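Local structure of HpcH/HpaI aldolase/citrate lyase family protein (Burkholderia cenocepacia, 4MF4) at residues A44-H57 / I72-P86. The protein belongs to the HpcH/HpaI aldolase/citrate lyase family and folds as a TIM barrel of eight parallel strands. Numbering follows the deposited sequence.
Sequences AHAGYDWLCIDMEH and IAAAHLPSEPVVRVP. With EDO (1,2-ethanediol), chain G.
Parallel strands 50-54 and 80-84, joined through helix 62-73, form a beta-alpha-beta unit of the TIM barrel; the ladder of backbone bonds runs from E80 N to D49 O, through L51, V82, I53 and R84, to M55 N on R84 O.

At the C-terminal end of the strands, R84 meets D54 side-on: NE reaches OD1 at 3.0 Å and NH2 reaches OD2 at 3.0 Å, both acceptors in the guanidinium plane but met from above the carboxylate plane. E56 N approaches D54 OD1 from the opposite face at 2.8 Å, closing an Asx turn, a task for which aspartate is short enough. CG of R84 lies anti to the backbone N (chi1 173°), and a bend at chi3 turns the guanidinium of this long side chain to both acids. E56 OE1 sits over its face, 3.1 Å from R84 CZ, with the planes nearly perpendicular (88°), an attraction of charge alone; E56 OE2 forms a salt bridge with K94 of a second subunit. R84 NH2 also donates to 1,2-ethanediol O2, and R84 NH1 to Q164.

At the other end, the small hydroxyl of S79 fits beside the backbone, OG donating to Y48 O at 2.8 Å, while water 1 bridges S79 N and A44 O. Small A44 and A75 allow close approach, CB to CB 3.6 Å. L77 CD1 lies over one face of the H45 ring.

On the helix-facing side, branched apolar side chains suit the buried layer between strand and helix: L51 CD1 passes I72 CG1 at 4.0 Å, and I53 packs on Q68 and L69 of helix 62-73. Strand 27-32 adjoins strand 50-54, and strand 103-106 adjoins strand 80-84.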
loop_
_atom_site.group_PDB
_atom_site.type_symbol
_atom_site.label_atom_id
_atom_site.label_comp_id
_atom_site.label_asym_id
_atom_site.label_seq_id
_atom_site.Cartn_x
_atom_site.Cartn_y
_atom_site.Cartn_z
ATOM N N ALA A 44 -10.664 15.503 -11.944
ATOM C CA ALA A 44 -11.733 15.067 -12.832
ATOM C C ALA A 44 -12.972 15.977 -12.818
ATOM O O ALA A 44 -13.799 15.894 -13.758
ATOM C CB ALA A 44 -12.112 13.618 -12.557
ATOM N N HIS A 45 -13.041 16.900 -11.845
ATOM C CA HIS A 45 -14.105 17.896 -11.733
ATOM C C HIS A 45 -13.640 19.282 -12.224
ATOM O O HIS A 45 -14.349 20.264 -12.092
ATOM C CB HIS A 45 -14.572 18.039 -10.272
ATOM C CG HIS A 45 -15.294 16.848 -9.741
ATOM N ND1 HIS A 45 -16.673 16.776 -9.676
ATOM C CD2 HIS A 45 -14.836 15.663 -9.282
ATOM C CE1 HIS A 45 -17.028 15.616 -9.155
ATOM N NE2 HIS A 45 -15.936 14.918 -8.924
ATOM N N ALA A 46 -12.454 19.368 -12.804
ATOM C CA ALA A 46 -11.864 20.651 -13.134
ATOM C C ALA A 46 -12.200 21.144 -14.553
ATOM O O ALA A 46 -11.825 22.254 -14.913
ATOM C CB ALA A 46 -10.356 20.595 -12.933
ATOM N N GLY A 47 -12.890 20.321 -15.341
ATOM C CA GLY A 47 -13.341 20.702 -16.683
ATOM C C GLY A 47 -12.402 20.429 -17.859
ATOM O O GLY A 47 -12.693 20.821 -18.996
ATOM N N TYR A 48 -11.280 19.778 -17.624
ATOM C CA TYR A 48 -10.295 19.551 -18.707
ATOM C C TYR A 48 -10.818 18.480 -19.674
ATOM O O TYR A 48 -11.576 17.564 -19.285
ATOM C CB TYR A 48 -8.940 19.137 -18.132
ATOM C CG TYR A 48 -8.195 20.314 -17.579
ATOM C CD1 TYR A 48 -8.483 20.820 -16.337
ATOM C CD2 TYR A 48 -7.181 20.917 -18.311
ATOM C CE1 TYR A 48 -7.830 21.972 -15.861
ATOM C CE2 TYR A 48 -6.507 22.027 -17.836
ATOM C CZ TYR A 48 -6.835 22.549 -16.619
ATOM O OH TYR A 48 -6.124 23.609 -16.146
ATOM N N ASP A 49 -10.415 18.585 -20.932
ATOM C CA ASP A 49 -10.749 17.531 -21.936
ATOM C C ASP A 49 -9.987 16.221 -21.672
ATOM O O ASP A 49 -10.512 15.121 -21.931
ATOM C CB ASP A 49 -10.494 18.066 -23.323
ATOM C CG ASP A 49 -11.248 19.362 -23.574
ATOM O OD1 ASP A 49 -12.490 19.315 -23.396
ATOM O OD2 ASP A 49 -10.617 20.431 -23.857
ATOM N N TRP A 50 -8.746 16.322 -21.192
ATOM C CA TRP A 50 -7.965 15.111 -20.886
ATOM C C TRP A 50 -7.089 15.308 -19.673
ATOM O O TRP A 50 -6.783 16.441 -19.319
ATOM C CB TRP A 50 -7.143 14.657 -22.116
ATOM C CG TRP A 50 -6.235 15.693 -22.664
ATOM C CD1 TRP A 50 -6.576 16.774 -23.438
ATOM C CD2 TRP A 50 -4.824 15.763 -22.481
ATOM N NE1 TRP A 50 -5.455 17.518 -23.737
ATOM C CE2 TRP A 50 -4.367 16.920 -23.156
ATOM C CE3 TRP A 50 -3.898 14.975 -21.793
ATOM C CZ2 TRP A 50 -3.032 17.292 -23.181
ATOM C CZ3 TRP A 50 -2.558 15.337 -21.852
ATOM C CH2 TRP A 50 -2.151 16.513 -22.531
ATOM N N LEU A 51 -6.716 14.208 -19.022
ATOM C CA LEU A 51 -5.810 14.227 -17.888
ATOM C C LEU A 51 -4.739 13.166 -18.094
ATOM O O LEU A 51 -5.056 12.052 -18.483
ATOM C CB LEU A 51 -6.551 13.911 -16.585
ATOM C CG LEU A 51 -7.689 14.836 -16.159
ATOM C CD1 LEU A 51 -8.453 14.273 -14.959
ATOM C CD2 LEU A 51 -7.139 16.182 -15.768
ATOM N N CYS A 52 -3.475 13.505 -17.882
ATOM C CA CYS A 52 -2.368 12.553 -18.186
ATOM C C CYS A 52 -1.759 11.938 -16.923
ATOM O O CYS A 52 -1.244 12.666 -16.080
ATOM C CB CYS A 52 -1.260 13.208 -19.004
ATOM S SG CYS A 52 -0.046 12.001 -19.565
ATOM N N ILE A 53 -1.859 10.631 -16.801
ATOM C CA ILE A 53 -1.188 9.897 -15.719
ATOM C C ILE A 53 0.200 9.562 -16.223
ATOM O O ILE A 53 0.362 8.741 -17.107
ATOM C CB ILE A 53 -1.962 8.634 -15.326
ATOM C CG1 ILE A 53 -3.364 8.989 -14.833
ATOM C CG2 ILE A 53 -1.236 7.820 -14.241
ATOM C CD1 ILE A 53 -4.319 7.826 -14.970
ATOM N N ASP A 54 1.222 10.203 -15.662
ATOM C CA ASP A 54 2.596 10.027 -16.168
ATOM C C ASP A 54 3.321 8.835 -15.488
ATOM O O ASP A 54 3.423 8.840 -14.296
ATOM C CB ASP A 54 3.368 11.275 -15.895
ATOM C CG ASP A 54 4.750 11.267 -16.509
ATOM O OD1 ASP A 54 5.039 10.427 -17.389
ATOM O OD2 ASP A 54 5.498 12.217 -16.199
ATOM N N MET A 55 3.814 7.871 -16.268
ATOM C CA MET A 55 4.620 6.747 -15.765
ATOM C C MET A 55 6.104 6.988 -16.018
ATOM O O MET A 55 6.949 6.268 -15.489
ATOM C CB MET A 55 4.224 5.434 -16.408
ATOM C CG MET A 55 2.736 5.156 -16.357
ATOM S SD MET A 55 2.429 3.533 -17.039
ATOM C CE MET A 55 3.239 2.414 -15.890
ATOM N N GLU A 56 6.433 8.030 -16.798
ATOM C CA GLU A 56 7.837 8.223 -17.176
ATOM C C GLU A 56 8.541 9.046 -16.130
ATOM O O GLU A 56 9.593 8.637 -15.642
ATOM C CB GLU A 56 7.987 8.907 -18.510
ATOM C CG GLU A 56 9.423 8.932 -18.976
ATOM C CD GLU A 56 9.668 9.873 -20.161
ATOM O OE1 GLU A 56 8.818 10.678 -20.519
ATOM O OE2 GLU A 56 10.767 9.805 -20.739
ATOM N N HIS A 57 7.972 10.219 -15.814
ATOM C CA HIS A 57 8.571 11.140 -14.838
ATOM C C HIS A 57 7.754 11.346 -13.557
ATOM O O HIS A 57 7.827 12.416 -12.926
ATOM C CB HIS A 57 8.860 12.499 -15.519
ATOM C CG HIS A 57 10.028 12.469 -16.473
ATOM N ND1 HIS A 57 11.333 12.345 -16.041
ATOM C CD2 HIS A 57 10.087 12.552 -17.830
ATOM C CE1 HIS A 57 12.143 12.324 -17.086
ATOM N NE2 HIS A 57 11.413 12.475 -18.183
ATOM N N ILE A 72 -10.620 8.794 -11.526
ATOM C CA ILE A 72 -11.147 9.703 -12.551
ATOM C C ILE A 72 -12.532 9.204 -13.039
ATOM O O ILE A 72 -13.469 9.986 -13.136
ATOM C CB ILE A 72 -10.173 9.810 -13.758
ATOM C CG1 ILE A 72 -8.894 10.580 -13.388
ATOM C CG2 ILE A 72 -10.832 10.499 -14.958
ATOM C CD1 ILE A 72 -7.750 10.281 -14.330
ATOM N N ALA A 73 -12.665 7.904 -13.340
ATOM C CA ALA A 73 -13.947 7.376 -13.860
ATOM C C ALA A 73 -15.073 7.549 -12.826
ATOM O O ALA A 73 -16.229 7.737 -13.165
ATOM C CB ALA A 73 -13.838 5.911 -14.260
ATOM N N ALA A 74 -14.702 7.510 -11.560
ATOM C CA ALA A 74 -15.663 7.618 -10.506
ATOM C C ALA A 74 -16.355 8.953 -10.463
ATOM O O ALA A 74 -17.461 9.023 -9.913
ATOM C CB ALA A 74 -15.022 7.289 -9.146
ATOM N N ALA A 75 -15.730 10.005 -11.017
ATOM C CA ALA A 75 -16.339 11.325 -11.045
ATOM C C ALA A 75 -17.479 11.395 -12.036
ATOM O O ALA A 75 -18.227 12.342 -11.979
ATOM C CB ALA A 75 -15.326 12.430 -11.362
ATOM N N HIS A 76 -17.557 10.462 -12.978
ATOM C CA HIS A 76 -18.637 10.409 -13.990
ATOM C C HIS A 76 -18.718 11.701 -14.823
ATOM O O HIS A 76 -19.810 12.169 -15.182
ATOM C CB HIS A 76 -20.017 10.139 -13.337
ATOM C CG HIS A 76 -20.230 8.728 -12.877
ATOM N ND1 HIS A 76 -19.486 8.145 -11.867
ATOM C CD2 HIS A 76 -21.143 7.799 -13.250
ATOM C CE1 HIS A 76 -19.920 6.918 -11.647
ATOM N NE2 HIS A 76 -20.917 6.678 -12.479
ATOM N N LEU A 77 -17.570 12.272 -15.151
ATOM C CA LEU A 77 -17.539 13.522 -15.881
ATOM C C LEU A 77 -16.754 13.307 -17.170
ATOM O O LEU A 77 -16.267 12.219 -17.398
ATOM C CB LEU A 77 -16.985 14.636 -14.977
ATOM C CG LEU A 77 -18.021 15.162 -13.937
ATOM C CD1 LEU A 77 -17.358 16.058 -12.879
ATOM C CD2 LEU A 77 -19.166 15.925 -14.583
ATOM N N PRO A 78 -16.627 14.323 -18.017
ATOM C CA PRO A 78 -16.111 14.015 -19.379
ATOM C C PRO A 78 -14.589 13.863 -19.620
ATOM O O PRO A 78 -14.209 13.481 -20.708
ATOM C CB PRO A 78 -16.628 15.199 -20.237
ATOM C CG PRO A 78 -17.519 15.981 -19.377
ATOM C CD PRO A 78 -17.243 15.652 -17.943
ATOM N N SER A 79 -13.705 14.170 -18.671
ATOM C CA SER A 79 -12.240 14.062 -18.942
ATOM C C SER A 79 -11.768 12.676 -19.450
ATOM O O SER A 79 -12.127 11.666 -18.913
ATOM C CB SER A 79 -11.452 14.395 -17.674
ATOM O OG SER A 79 -11.754 15.696 -17.167
ATOM N N GLU A 80 -10.954 12.645 -20.496
ATOM C CA GLU A 80 -10.444 11.412 -21.045
ATOM C C GLU A 80 -9.046 11.213 -20.461
ATOM O O GLU A 80 -8.205 12.063 -20.606
ATOM C CB GLU A 80 -10.378 11.530 -22.569
ATOM C CG GLU A 80 -11.737 11.447 -23.259
ATOM C CD GLU A 80 -12.129 10.008 -23.629
ATOM O OE1 GLU A 80 -11.305 9.092 -23.409
ATOM O OE2 GLU A 80 -13.226 9.816 -24.218
ATOM N N PRO A 81 -8.796 10.092 -19.786
ATOM C CA PRO A 81 -7.427 9.807 -19.354
ATOM C C PRO A 81 -6.458 9.465 -20.506
ATOM O O PRO A 81 -6.818 8.805 -21.529
ATOM C CB PRO A 81 -7.572 8.579 -18.425
ATOM C CG PRO A 81 -8.950 8.095 -18.600
ATOM C CD PRO A 81 -9.706 8.962 -19.554
ATOM N N VAL A 82 -5.236 9.935 -20.335
ATOM C CA VAL A 82 -4.120 9.591 -21.205
ATOM C C VAL A 82 -3.042 9.015 -20.277
ATOM O O VAL A 82 -2.839 9.537 -19.146
ATOM C CB VAL A 82 -3.606 10.883 -21.886
ATOM C CG1 VAL A 82 -2.343 10.621 -22.687
ATOM C CG2 VAL A 82 -4.697 11.501 -22.781
ATOM N N VAL A 83 -2.366 7.952 -20.714
ATOM C CA VAL A 83 -1.230 7.412 -19.949
ATOM C C VAL A 83 0.064 7.607 -20.708
ATOM O O VAL A 83 0.170 7.190 -21.876
ATOM C CB VAL A 83 -1.438 5.906 -19.568
ATOM C CG1 VAL A 83 -0.176 5.307 -18.960
ATOM C CG2 VAL A 83 -2.580 5.755 -18.588
ATOM N N ARG A 84 1.055 8.274 -20.103
ATOM C CA ARG A 84 2.403 8.259 -20.726
ATOM C C ARG A 84 3.227 7.103 -20.167
ATOM O O ARG A 84 3.579 7.135 -18.975
ATOM C CB ARG A 84 3.179 9.554 -20.535
ATOM C CG ARG A 84 4.623 9.411 -21.064
ATOM C CD ARG A 84 5.281 10.734 -21.343
ATOM N NE ARG A 84 5.676 11.398 -20.110
ATOM C CZ ARG A 84 6.375 12.530 -20.033
ATOM N NH1 ARG A 84 6.748 13.214 -21.130
ATOM N NH2 ARG A 84 6.675 13.014 -18.843
ATOM N N VAL A 85 3.540 6.103 -21.018
ATOM C CA VAL A 85 4.280 4.935 -20.562
ATOM C C VAL A 85 5.753 5.298 -20.376
ATOM O O VAL A 85 6.216 6.316 -20.909
ATOM C CB VAL A 85 4.111 3.691 -21.473
ATOM C CG1 VAL A 85 2.651 3.280 -21.532
ATOM C CG2 VAL A 85 4.696 3.908 -22.867
ATOM N N PRO A 86 6.482 4.507 -19.564
ATOM C CA PRO A 86 7.880 4.819 -19.297
ATOM C C PRO A 86 8.793 4.641 -20.512
ATOM O O PRO A 86 9.758 5.380 -20.645
ATOM C CB PRO A 86 8.279 3.807 -18.196
ATOM C CG PRO A 86 6.994 3.266 -17.673
ATOM C CD PRO A 86 6.068 3.285 -18.869
HETATM C C1 EDO G . 5.922 16.685 -20.116
HETATM O O1 EDO G . 6.644 17.082 -21.299
HETATM C C2 EDO G . 6.749 16.788 -18.841
HETATM O O2 EDO G . 7.662 15.677 -18.773
HETATM O O HOH W 1 -13.903 13.961 -15.806
HETATM O O HOH W 2 -10.990 17.836 -15.613
HETATM O O HOH W 3 -13.143 15.012 -22.763
#